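Long-range contacts in aspartate aminotransferase (Leishmania major, PDB 4H51), which probably catalyses the pyridoxal phosphate-dependent transfer of an amino group between L-aspartate and 2-oxoglutarate, working as a homodimer: residues B[84-89]-B[293-298]; B[114-119]-B[300-305]. All blocks are in the same frame, centred on the assembly; numbering follows the deposited sequence.

Contact 1. Residues B[84-89]-B[293-298]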
loop_
_atom_site.group_PDB
_atom_site.type_symbol
_atom_site.label_atom_id
_atom_site.label_comp_id
_atom_site.label_asym_id
_atom_site.label_seq_id
_atom_site.Cartn_x
_atom_site.Cartn_y
_atom_site.Cartn_z
ATOM N N LEU B 84 1.317 1.358 -12.763
ATOM C CA LEU B 84 2.575 0.640 -12.815
ATOM C C LEU B 84 2.227 -0.867 -12.947
ATOM O O LEU B 84 1.151 -1.264 -12.581
ATOM C CB LEU B 84 3.354 0.850 -11.531
ATOM C CG LEU B 84 3.961 2.260 -11.252
ATOM C CD1 LEU B 84 4.719 2.256 -9.937
ATOM C CD2 LEU B 84 4.881 2.723 -12.367
ATOM N N PRO B 85 3.167 -1.704 -13.433
ATOM C CA PRO B 85 3.057 -3.140 -13.282
ATOM C C PRO B 85 2.815 -3.532 -11.831
ATOM O O PRO B 85 3.130 -2.787 -10.891
ATOM C CB PRO B 85 4.435 -3.651 -13.744
ATOM C CG PRO B 85 4.874 -2.621 -14.761
ATOM C CD PRO B 85 4.437 -1.335 -14.096
ATOM N N ILE B 86 2.267 -4.718 -11.616
ATOM C CA ILE B 86 1.999 -5.177 -10.257
ATOM C C ILE B 86 3.283 -5.130 -9.376
ATOM O O ILE B 86 3.272 -4.714 -8.200
ATOM C CB ILE B 86 1.370 -6.609 -10.303
ATOM C CG1 ILE B 86 -0.074 -6.568 -10.857
ATOM C CG2 ILE B 86 1.367 -7.283 -8.929
ATOM C CD1 ILE B 86 -0.547 -7.897 -11.465
ATOM N N SER B 87 4.408 -5.524 -9.965
ATOM C CA SER B 87 5.666 -5.516 -9.245
ATOM C C SER B 87 6.184 -4.096 -8.999
ATOM O O SER B 87 7.069 -3.901 -8.188
ATOM C CB SER B 87 6.732 -6.244 -10.045
ATOM O OG SER B 87 6.406 -7.588 -10.269
ATOM N N GLY B 88 5.643 -3.112 -9.706
ATOM C CA GLY B 88 6.120 -1.734 -9.548
ATOM C C GLY B 88 7.038 -1.262 -10.661
ATOM O O GLY B 88 7.092 -1.855 -11.747
ATOM N N TYR B 89 7.720 -0.149 -10.391
ATOM C CA TYR B 89 8.454 0.580 -11.412
ATOM C C TYR B 89 9.863 -0.020 -11.493
ATOM O O TYR B 89 10.687 0.192 -10.593
ATOM C CB TYR B 89 8.501 2.074 -11.090
ATOM C CG TYR B 89 9.148 2.958 -12.161
ATOM C CD1 TYR B 89 8.761 2.864 -13.501
ATOM C CD2 TYR B 89 10.157 3.858 -11.831
ATOM C CE1 TYR B 89 9.357 3.643 -14.477
ATOM C CE2 TYR B 89 10.753 4.646 -12.799
ATOM C CZ TYR B 89 10.358 4.532 -14.110
ATOM O OH TYR B 89 10.940 5.325 -15.083
ATOM N N VAL B 293 4.581 -15.506 -7.044
ATOM C CA VAL B 293 3.961 -15.468 -5.719
ATOM C C VAL B 293 3.911 -14.041 -5.171
ATOM O O VAL B 293 2.907 -13.612 -4.644
ATOM C CB VAL B 293 4.693 -16.413 -4.736
ATOM C CG1 VAL B 293 4.086 -16.331 -3.345
ATOM C CG2 VAL B 293 4.675 -17.878 -5.249
ATOM N N MET B 294 5.036 -13.328 -5.253
ATOM C CA MET B 294 5.083 -11.943 -4.788
ATOM C C MET B 294 3.959 -11.115 -5.467
ATOM O O MET B 294 3.196 -10.435 -4.774
ATOM C CB MET B 294 6.434 -11.319 -5.103
ATOM C CG MET B 294 7.640 -11.872 -4.321
ATOM S SD MET B 294 9.125 -11.013 -4.876
ATOM C CE MET B 294 10.394 -11.564 -3.711
ATOM N N ASP B 295 3.863 -11.182 -6.797
ATOM C CA ASP B 295 2.812 -10.505 -7.561
ATOM C C ASP B 295 1.392 -10.949 -7.159
ATOM O O ASP B 295 0.482 -10.126 -7.054
ATOM C CB ASP B 295 3.039 -10.683 -9.058
ATOM C CG ASP B 295 4.203 -9.828 -9.593
ATOM O OD1 ASP B 295 4.786 -8.959 -8.881
ATOM O OD2 ASP B 295 4.474 -9.973 -10.783
ATOM N N SER B 296 1.202 -12.240 -6.910
ATOM C CA SER B 296 -0.104 -12.712 -6.518
ATOM C C SER B 296 -0.488 -12.070 -5.193
ATOM O O SER B 296 -1.639 -11.681 -5.042
ATOM C CB SER B 296 -0.255 -14.253 -6.469
ATOM O OG SER B 296 0.587 -14.805 -5.453
ATOM N N LEU B 297 0.477 -11.907 -4.278
ATOM C CA LEU B 297 0.188 -11.351 -2.944
ATOM C C LEU B 297 -0.128 -9.878 -3.072
ATOM O O LEU B 297 -1.067 -9.347 -2.426
ATOM C CB LEU B 297 1.350 -11.610 -1.964
ATOM C CG LEU B 297 1.588 -13.086 -1.552
ATOM C CD1 LEU B 297 2.953 -13.278 -0.961
ATOM C CD2 LEU B 297 0.499 -13.608 -0.617
ATOM N N ILE B 298 0.634 -9.204 -3.920
ATOM C CA ILE B 298 0.412 -7.775 -4.153
ATOM C C ILE B 298 -0.970 -7.531 -4.771
ATOM O O ILE B 298 -1.766 -6.705 -4.295
ATOM C CB ILE B 298 1.486 -7.210 -5.101
ATOM C CG1 ILE B 298 2.871 -7.232 -4.424
ATOM C CG2 ILE B 298 1.098 -5.802 -5.578
ATOM C CD1 ILE B 298 4.021 -7.062 -5.396
HETATM O O HOH W 1 4.296 -7.192 -12.392
#
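Asp295 OD1 receives the hydroxyl of Ser87 on its syn lone pair, with OG to OD1 only 2.5 Å apart. The other carboxylate oxygen takes part through a water, which accepts from Ser87 N at 2.9 Å and donates to Asp295 OD2 at 3.2 Å. A short side chain suits the task: with OG held beside its own backbone N (chi1 -61°), the hydroxyl meets OD1 directly while the N-H reaches OD2 through the water. Lys291 adds a weak hydrogen bond to Ser87 OG and a long, weak ion pair with Asp295 OD2, which would tend to keep the carboxylate ionised.

Beside this polar pair, branched Ile86 packs against the helix by its CG2 methyl, 3.7 Å from Ile298 CG2 and 3.8 Å from Asp295 CB. A type I turn from Pro85 to Gly88 presents Ile86 and Ser87 together at its two middle positions. Glycine suits position 88, where at phi 102° a side chain would press on the preceding carbonyl O. The turn lies before helix 90-101 and meets helix 287-299, which packs through Val293, Met294, Leu297 and Ile298 on helix 117-129; strand 110-116 is also in contact, Val113 touching both Ser87 and Asp295.

Contact 2. Residues B[114-119]-B[300-305]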
loop_
_atom_site.group_PDB
_atom_site.type_symbol
_atom_site.label_atom_id
_atom_site.label_comp_id
_atom_site.label_asym_id
_atom_site.label_seq_id
_atom_site.Cartn_x
_atom_site.Cartn_y
_atom_site.Cartn_z
ATOM N N GLN B 114 8.748 -3.693 -6.007
ATOM C CA GLN B 114 8.446 -2.486 -5.273
ATOM C C GLN B 114 7.363 -2.782 -4.225
ATOM O O GLN B 114 6.424 -3.558 -4.469
ATOM C CB GLN B 114 8.014 -1.360 -6.260
ATOM C CG GLN B 114 7.627 -0.057 -5.594
ATOM C CD GLN B 114 7.209 0.992 -6.558
ATOM O OE1 GLN B 114 7.563 0.903 -7.729
ATOM N NE2 GLN B 114 6.484 2.032 -6.071
ATOM N N THR B 115 7.485 -2.167 -3.067
ATOM C CA THR B 115 6.563 -2.368 -1.958
ATOM C C THR B 115 6.096 -1.040 -1.384
ATOM O O THR B 115 6.643 0.007 -1.699
ATOM C CB THR B 115 7.254 -3.143 -0.815
ATOM O OG1 THR B 115 8.412 -2.373 -0.369
ATOM C CG2 THR B 115 7.675 -4.568 -1.294
ATOM N N LEU B 116 5.100 -1.100 -0.490
ATOM C CA LEU B 116 4.673 0.087 0.246
ATOM C C LEU B 116 5.684 0.396 1.359
ATOM O O LEU B 116 5.432 0.177 2.540
ATOM C CB LEU B 116 3.250 -0.078 0.793
ATOM C CG LEU B 116 2.128 0.388 -0.152
ATOM C CD1 LEU B 116 2.163 1.907 -0.301
ATOM C CD2 LEU B 116 2.149 -0.302 -1.528
ATOM N N SER B 117 6.834 0.914 0.958
ATOM C CA SER B 117 7.915 1.251 1.858
ATOM C C SER B 117 8.429 0.004 2.592
ATOM O O SER B 117 8.143 -1.142 2.174
ATOM C CB SER B 117 7.482 2.379 2.809
ATOM O OG SER B 117 8.538 3.335 2.887
ATOM N N GLY B 118 9.135 0.211 3.687
ATOM C CA GLY B 118 9.710 -0.892 4.441
ATOM C C GLY B 118 8.681 -1.692 5.182
ATOM O O GLY B 118 8.821 -2.888 5.329
ATOM N N THR B 119 7.641 -1.040 5.689
ATOM C CA THR B 119 6.604 -1.770 6.391
ATOM C C THR B 119 5.971 -2.729 5.391
ATOM O O THR B 119 5.805 -3.896 5.687
ATOM C CB THR B 119 5.497 -0.876 6.998
ATOM O OG1 THR B 119 6.044 0.142 7.864
ATOM C CG2 THR B 119 4.446 -1.741 7.733
ATOM N N GLU B 300 -3.669 -9.172 -4.779
ATOM C CA GLU B 300 -4.841 -9.468 -3.955
ATOM C C GLU B 300 -5.008 -8.474 -2.793
ATOM O O GLU B 300 -6.006 -8.524 -2.048
ATOM C CB GLU B 300 -4.860 -10.942 -3.557
ATOM C CG GLU B 300 -3.958 -11.305 -2.440
ATOM C CD GLU B 300 -3.591 -12.798 -2.358
ATOM O OE1 GLU B 300 -2.875 -13.091 -1.433
ATOM O OE2 GLU B 300 -3.991 -13.648 -3.190
ATOM N N GLU B 301 -4.027 -7.587 -2.643
ATOM C CA GLU B 301 -4.015 -6.576 -1.580
ATOM C C GLU B 301 -4.272 -5.157 -2.112
ATOM O O GLU B 301 -5.116 -4.479 -1.616
ATOM C CB GLU B 301 -2.701 -6.590 -0.842
ATOM C CG GLU B 301 -2.510 -7.822 0.058
ATOM C CD GLU B 301 -1.083 -7.988 0.627
ATOM O OE1 GLU B 301 -0.159 -7.214 0.256
ATOM O OE2 GLU B 301 -0.844 -8.944 1.440
ATOM N N TYR B 302 -3.496 -4.711 -3.077
ATOM C CA TYR B 302 -3.589 -3.337 -3.524
ATOM C C TYR B 302 -3.318 -3.191 -5.020
ATOM O O TYR B 302 -3.221 -2.099 -5.493
ATOM C CB TYR B 302 -2.674 -2.432 -2.704
ATOM C CG TYR B 302 -1.215 -2.774 -2.762
ATOM C CD1 TYR B 302 -0.400 -2.283 -3.766
ATOM C CD2 TYR B 302 -0.654 -3.663 -1.844
ATOM C CE1 TYR B 302 0.944 -2.621 -3.830
ATOM C CE2 TYR B 302 0.704 -4.009 -1.889
ATOM C CZ TYR B 302 1.490 -3.517 -2.902
ATOM O OH TYR B 302 2.838 -3.847 -2.968
ATOM N N THR B 303 -3.252 -4.305 -5.751
ATOM C CA THR B 303 -3.058 -4.319 -7.193
ATOM C C THR B 303 -1.651 -3.888 -7.644
ATOM O O THR B 303 -0.932 -4.659 -8.307
ATOM C CB THR B 303 -4.164 -3.524 -7.946
ATOM O OG1 THR B 303 -5.392 -4.240 -7.877
ATOM C CG2 THR B 303 -3.806 -3.365 -9.413
ATOM N N CYS B 304 -1.263 -2.646 -7.334
ATOM C CA CYS B 304 0.043 -2.138 -7.751
ATOM C C CYS B 304 0.429 -0.928 -6.926
ATOM O O CYS B 304 -0.464 -0.262 -6.330
ATOM C CB CYS B 304 0.082 -1.866 -9.255
ATOM S SG CYS B 304 -1.056 -0.606 -9.862
ATOM N N PRO B 305 1.740 -0.647 -6.848
ATOM C CA PRO B 305 2.185 0.344 -5.871
ATOM C C PRO B 305 2.131 1.792 -6.364
ATOM O O PRO B 305 2.088 2.026 -7.594
ATOM C CB PRO B 305 3.634 -0.066 -5.608
ATOM C CG PRO B 305 4.086 -0.562 -6.947
ATOM C CD PRO B 305 2.889 -1.248 -7.574
HETATM O O HOH W 2 3.992 -3.539 -5.356
HETATM O O HOH W 3 3.996 -3.756 -0.262
#
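Pro305 lays CB and CG against the amide end of Gln114, CG reaching Gln114 CD at 3.5 Å. The glutamine reaches the proline because its chain is extended, with CG anti to the backbone N (chi1 178°); its OE1 accepts from Tyr89 N, which holds the amide in place. In one of two modelled positions of Leu116, CD2 lies over one face of the Tyr302 ring in a CH-pi contact, 3.7 Å from the centroid and 22° off the normal.

Two waters flank the phenol oxygen. One donates to Gln114 O at 2.6 Å and accepts from Tyr302 OH at 2.7 Å; the other accepts from Leu116 N at 2.9 Å and donates to Tyr302 OH. Farther out, Thr115 OG1 bonds to Ser117 O at 2.8 Å across the inverse gamma turn centred on Leu116. Ser117 OG, Gly118 N and Thr119 OG1 bind the phosphate of the cofactor-bearing residue 265. Arg273 of the second subunit bonds to Tyr302 O.

A tyrosine suits this buried place because its face can take a methyl, at least in that position of Leu116, while its hydroxyl, through water, serves backbone groups of the strand that leads toward the phosphate-binding residues Ser117 to Thr119.

How the contacts relate
The centres of contact 1 and contact 2 lie about 8 Å apart, on the same side of the chain's centre. Their segments alternate along the chain: 84-89, 114-119, 293-298, then 300-305. The later two come from helix 287-299 and the loop that follows it, while the earlier two come before and after helix 90-101 in the chain. Contact 2 includes the end of strand 110-116, an outermost strand of the large mixed sheet within this chain. A probable hydrogen bond from Gln114 N to Ser87 O ties the contacts directly, and Gly88 packs on Pro305. Contact 1 touches the second subunit by packing, Ile86 on its Asp30; in contact 2, phosphate-binding Thr119 also hydrogen-bonds Thr303 of that subunit, joining cofactor site to dimer interface.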